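Local atomic coordinates of 4-dehydrase (Streptomyces venezuelae, PDB entry 2PO3), a protein that probably acts as a pyridoxal phosphate-dependent aminotransferase on a TDP-linked sugar in the biosynthesis of desosamine. Residues L82-A87 with I110-V115; A278-V283 with L381-G386. All coordinates share one frame; numbering follows the deposited sequence.

The two contacts lie on opposite sides of the chain's centre, their own centres about 43 Å apart and their nearest atoms about 29 Å apart, and they share no helix or strand. Contact 1 comes first along the chain and closes before contact 2 opens. It lies beside the mixed sheet, where helix 76-87 meets the turn leading into 113-117, an edge strand of that sheet within the chain, and it reaches the second subunit. Contact 2 ties the loop between helix 246-276 and strand 283-285 to the long C-terminal helix 369-394. Both lie away from the bound external aldimine, the Ile110 side chain about 13 Å from it, and neither lines its pocket.

Contact 1: residues L82-A87 with I110-V115; sequences LLAHAA and IGLTPV
Ile110 pushes its CD1 methyl over one face of the His85 imidazole, a CH-pi contact in which the methyl carbon CD1 lies 4.0 Å from the ring centroid and only 14° off the ring normal. Ile110 CB also comes within 3.7 Å of His85 NE2. With CG1 of Ile110 set between its backbone N and carbonyl carbon (chi1 51°) and the chain then extended, CD1 touches both the His85 ring and the Ala84 methyl. The remaining contacts are apolar: Ala84 CB meets Ile110 CD1 at 3.9 Å and Leu112 CD1 also at 3.9 Å, so one small methyl meets the ends of two branched side chains.

No hydrogen bond joins the segments. The polar end of His85 is used across the dimer instead, where NE2 bonds to the backbone O of Trp109 of the second subunit and the two rings meet edge-to-face. A leucine in place of His85, with no NE2 and no ring, would probably leave the Trp109 carbonyl of the second subunit without its hydrogen-bond mate and weaken that link across the dimer.

Gly111, with positive phi, is the C-prime residue of a Schellman motif that ends helix 102-109, turning the chain from Ile110 toward Leu112. Ile110 and Leu112 lie on the return of the beta-alpha-beta crossover 92-96, 102-109, 113-117, whose strands pair through Thr113 and Val115, and helix 76-87 packs against this return. Leu107 of helix 102-109 touches both Ala84 and Leu112, while on helix 76-87 Leu82, Leu83 and Ala86 pack against Ile221 of helix 215-225.

Contact 2: residues A278-V283 with L381-G386; sequences ADLPGV and LCATRG
Ala383 turns its CB methyl toward the 278-283 segment, where Val283 and Leu280 both meet it. The tighter neighbour is Val283, whose CG2 stands 3.4 Å from Ala383 CB, closer than ordinary carbon-carbon contact. Leu280 comes to the same methyl with its branch point, CG lying 3.9 Å from Ala383 CB, and both of its terminal methyls are near as well. One of these, CD1, reaches on to the next residue of the helix and meets Thr384 CG2 at 3.7 Å, the two side chains crossing at about a right angle. All of this is apolar, and no hydrogen bond links the segments.

Side-chain torsions explain the reach. Leu280 swings CG away from its backbone N (chi1 -164°), which carries the isobutyl group out to the helix. Thr384 keeps its two branches for different work: CG2 faces Leu280, whereas OG1 turns back to its own helix and bonds to the backbone O of Arg380.

Behind the loop residues stands a type II beta turn from Leu280 to Val283, closed by the bond from Val283 N to Leu280 O at 3.2 Å. Gly282 takes the positive phi, 83°, at the third position of that turn, which brings Leu280 and Val283 to bear on one methyl.

Further out, Arg380 NH2 bonds to Ala278 O, a second tie between helix and loop, and Gly282 pairs through its backbone with Asp304. Cys382 packs on Val318 and Leu319, so helix 369-394 touches helix 312-321 through Cys382 and, one residue on, the turn entering strand 283-285 through Ala383.

Contact 1: residues L82-A87 with I110-V115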
# COMPACT_ATOMS: atom_id res chain seq x y z
N LEU A 82 7.94 -4.30 -5.83
CA LEU A 82 7.90 -5.77 -5.88
C LEU A 82 8.66 -6.31 -7.08
O LEU A 82 9.33 -7.32 -7.00
CB LEU A 82 6.50 -6.43 -5.94
CG LEU A 82 5.47 -5.94 -4.94
CD1 LEU A 82 4.08 -6.23 -5.49
CD2 LEU A 82 5.60 -6.73 -3.64
N LEU A 83 8.49 -5.65 -8.21
CA LEU A 83 9.14 -6.08 -9.43
C LEU A 83 10.64 -6.11 -9.24
O LEU A 83 11.29 -7.12 -9.49
CB LEU A 83 8.70 -5.14 -10.55
CG LEU A 83 9.36 -5.48 -11.87
CD1 LEU A 83 9.22 -6.97 -12.17
CD2 LEU A 83 8.68 -4.67 -12.95
N ALA A 84 11.15 -4.98 -8.77
CA ALA A 84 12.56 -4.87 -8.51
C ALA A 84 13.01 -5.99 -7.62
O ALA A 84 13.87 -6.76 -8.05
CB ALA A 84 12.95 -3.54 -7.89
N HIS A 85 12.43 -6.10 -6.40
CA HIS A 85 12.80 -7.15 -5.45
C HIS A 85 12.68 -8.54 -6.02
O HIS A 85 13.59 -9.32 -5.85
CB HIS A 85 12.14 -7.08 -4.07
CG HIS A 85 12.79 -6.11 -3.12
ND1 HIS A 85 14.16 -5.96 -3.04
CD2 HIS A 85 12.21 -5.26 -2.22
CE1 HIS A 85 14.37 -5.04 -2.09
NE2 HIS A 85 13.21 -4.59 -1.56
N ALA A 86 11.55 -8.82 -6.67
CA ALA A 86 11.31 -10.14 -7.27
C ALA A 86 12.39 -10.54 -8.29
O ALA A 86 12.76 -11.70 -8.41
CB ALA A 86 9.92 -10.20 -7.95
N ALA A 87 12.87 -9.54 -9.03
CA ALA A 87 13.88 -9.72 -10.05
C ALA A 87 15.32 -9.69 -9.57
O ALA A 87 16.25 -9.94 -10.34
CB ALA A 87 13.67 -8.70 -11.16
N ILE A 110 13.58 1.48 -1.67
CA ILE A 110 14.06 0.14 -1.33
C ILE A 110 15.56 0.00 -1.52
O ILE A 110 16.04 -1.11 -1.67
CB ILE A 110 13.34 -0.95 -2.08
CG1 ILE A 110 13.35 -0.66 -3.57
CG2 ILE A 110 11.91 -1.06 -1.58
CD1 ILE A 110 13.05 -1.91 -4.39
N GLY A 111 16.25 1.15 -1.55
CA GLY A 111 17.71 1.22 -1.69
C GLY A 111 18.37 1.16 -3.08
O GLY A 111 19.57 0.99 -3.14
N LEU A 112 17.66 1.29 -4.20
CA LEU A 112 18.30 1.26 -5.51
C LEU A 112 18.79 2.66 -5.92
O LEU A 112 18.55 3.67 -5.26
CB LEU A 112 17.51 0.56 -6.63
CG LEU A 112 17.27 -0.92 -6.35
CD1 LEU A 112 16.06 -1.39 -7.13
CD2 LEU A 112 18.47 -1.74 -6.81
N THR A 113 19.49 2.72 -7.06
CA THR A 113 20.06 3.97 -7.56
C THR A 113 19.61 4.33 -8.95
O THR A 113 20.08 3.81 -10.01
CB THR A 113 21.61 3.87 -7.59
OG1 THR A 113 22.09 3.52 -6.32
CG2 THR A 113 22.29 5.17 -8.06
N PRO A 114 18.65 5.26 -8.97
CA PRO A 114 18.16 5.68 -10.25
C PRO A 114 19.27 6.35 -11.06
O PRO A 114 20.04 7.15 -10.52
CB PRO A 114 17.09 6.72 -9.93
CG PRO A 114 16.66 6.51 -8.49
CD PRO A 114 17.79 5.75 -7.84
N VAL A 115 19.34 6.02 -12.34
CA VAL A 115 20.32 6.64 -13.20
C VAL A 115 19.60 7.24 -14.40
O VAL A 115 19.08 6.53 -15.26
CB VAL A 115 21.56 5.81 -13.55
CG1 VAL A 115 22.38 6.63 -14.55
CG2 VAL A 115 22.44 5.55 -12.32

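Contact 2: residues A278-V283 with L381-G386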
# COMPACT_ATOMS: atom_id res chain seq x y z
N ALA A 278 -6.37 25.66 -32.63
CA ALA A 278 -5.79 25.70 -33.93
C ALA A 278 -5.30 27.11 -34.23
O ALA A 278 -5.90 28.11 -33.77
CB ALA A 278 -6.88 25.33 -34.92
N ASP A 279 -4.22 27.15 -35.03
CA ASP A 279 -3.59 28.38 -35.48
C ASP A 279 -3.39 29.35 -34.31
O ASP A 279 -4.02 30.40 -34.23
CB ASP A 279 -4.38 29.00 -36.67
CG ASP A 279 -4.76 28.04 -37.79
OD1 ASP A 279 -3.93 27.47 -38.48
OD2 ASP A 279 -6.07 27.88 -37.97
N LEU A 280 -2.52 28.94 -33.40
CA LEU A 280 -2.18 29.67 -32.20
C LEU A 280 -0.69 29.45 -32.04
O LEU A 280 -0.24 28.45 -31.49
CB LEU A 280 -2.94 29.12 -30.97
CG LEU A 280 -2.94 30.05 -29.75
CD1 LEU A 280 -3.33 31.44 -30.20
CD2 LEU A 280 -3.88 29.58 -28.63
N PRO A 281 0.07 30.39 -32.57
CA PRO A 281 1.52 30.28 -32.51
C PRO A 281 2.00 30.23 -31.08
O PRO A 281 1.47 30.96 -30.23
CB PRO A 281 2.11 31.46 -33.29
CG PRO A 281 0.95 32.09 -34.04
CD PRO A 281 -0.34 31.53 -33.44
N GLY A 282 2.97 29.33 -30.84
CA GLY A 282 3.53 29.13 -29.51
C GLY A 282 2.75 28.20 -28.57
O GLY A 282 3.16 27.98 -27.42
N VAL A 283 1.61 27.67 -29.02
CA VAL A 283 0.82 26.74 -28.20
C VAL A 283 0.60 25.50 -29.05
O VAL A 283 0.08 25.57 -30.18
CB VAL A 283 -0.55 27.24 -27.76
CG1 VAL A 283 -1.19 26.14 -26.92
CG2 VAL A 283 -0.49 28.53 -26.95
N LEU A 381 -6.24 33.56 -25.11
CA LEU A 381 -6.00 34.91 -24.60
C LEU A 381 -4.54 35.05 -24.15
O LEU A 381 -3.78 35.95 -24.56
CB LEU A 381 -6.98 35.19 -23.43
CG LEU A 381 -6.74 36.48 -22.65
CD1 LEU A 381 -6.98 37.64 -23.60
CD2 LEU A 381 -7.72 36.63 -21.48
N CYS A 382 -4.13 34.12 -23.29
CA CYS A 382 -2.78 34.07 -22.74
C CYS A 382 -1.69 34.06 -23.80
O CYS A 382 -0.66 34.71 -23.69
CB CYS A 382 -2.58 32.80 -21.87
SG CYS A 382 -3.51 32.79 -20.31
N ALA A 383 -1.93 33.27 -24.82
CA ALA A 383 -0.97 33.13 -25.89
C ALA A 383 -0.88 34.35 -26.76
O ALA A 383 0.23 34.73 -27.16
CB ALA A 383 -1.24 31.88 -26.72
N THR A 384 -2.03 34.96 -27.06
CA THR A 384 -2.05 36.13 -27.91
C THR A 384 -1.74 37.43 -27.21
O THR A 384 -1.46 38.44 -27.88
CB THR A 384 -3.39 36.29 -28.64
OG1 THR A 384 -4.38 36.56 -27.67
CG2 THR A 384 -3.71 35.01 -29.39
N ARG A 385 -1.82 37.42 -25.88
CA ARG A 385 -1.55 38.64 -25.13
C ARG A 385 -0.51 38.47 -24.04
O ARG A 385 -0.44 39.33 -23.15
CB ARG A 385 -2.81 39.24 -24.53
CG ARG A 385 -4.00 39.27 -25.49
CD ARG A 385 -4.25 40.61 -26.20
NE ARG A 385 -4.25 41.80 -25.34
CZ ARG A 385 -5.33 42.51 -24.99
NH1 ARG A 385 -6.57 42.17 -25.39
NH2 ARG A 385 -5.17 43.59 -24.21
N GLY A 386 0.26 37.37 -24.16
CA GLY A 386 1.31 36.93 -23.24
C GLY A 386 2.22 38.02 -22.70
O GLY A 386 2.32 38.22 -21.49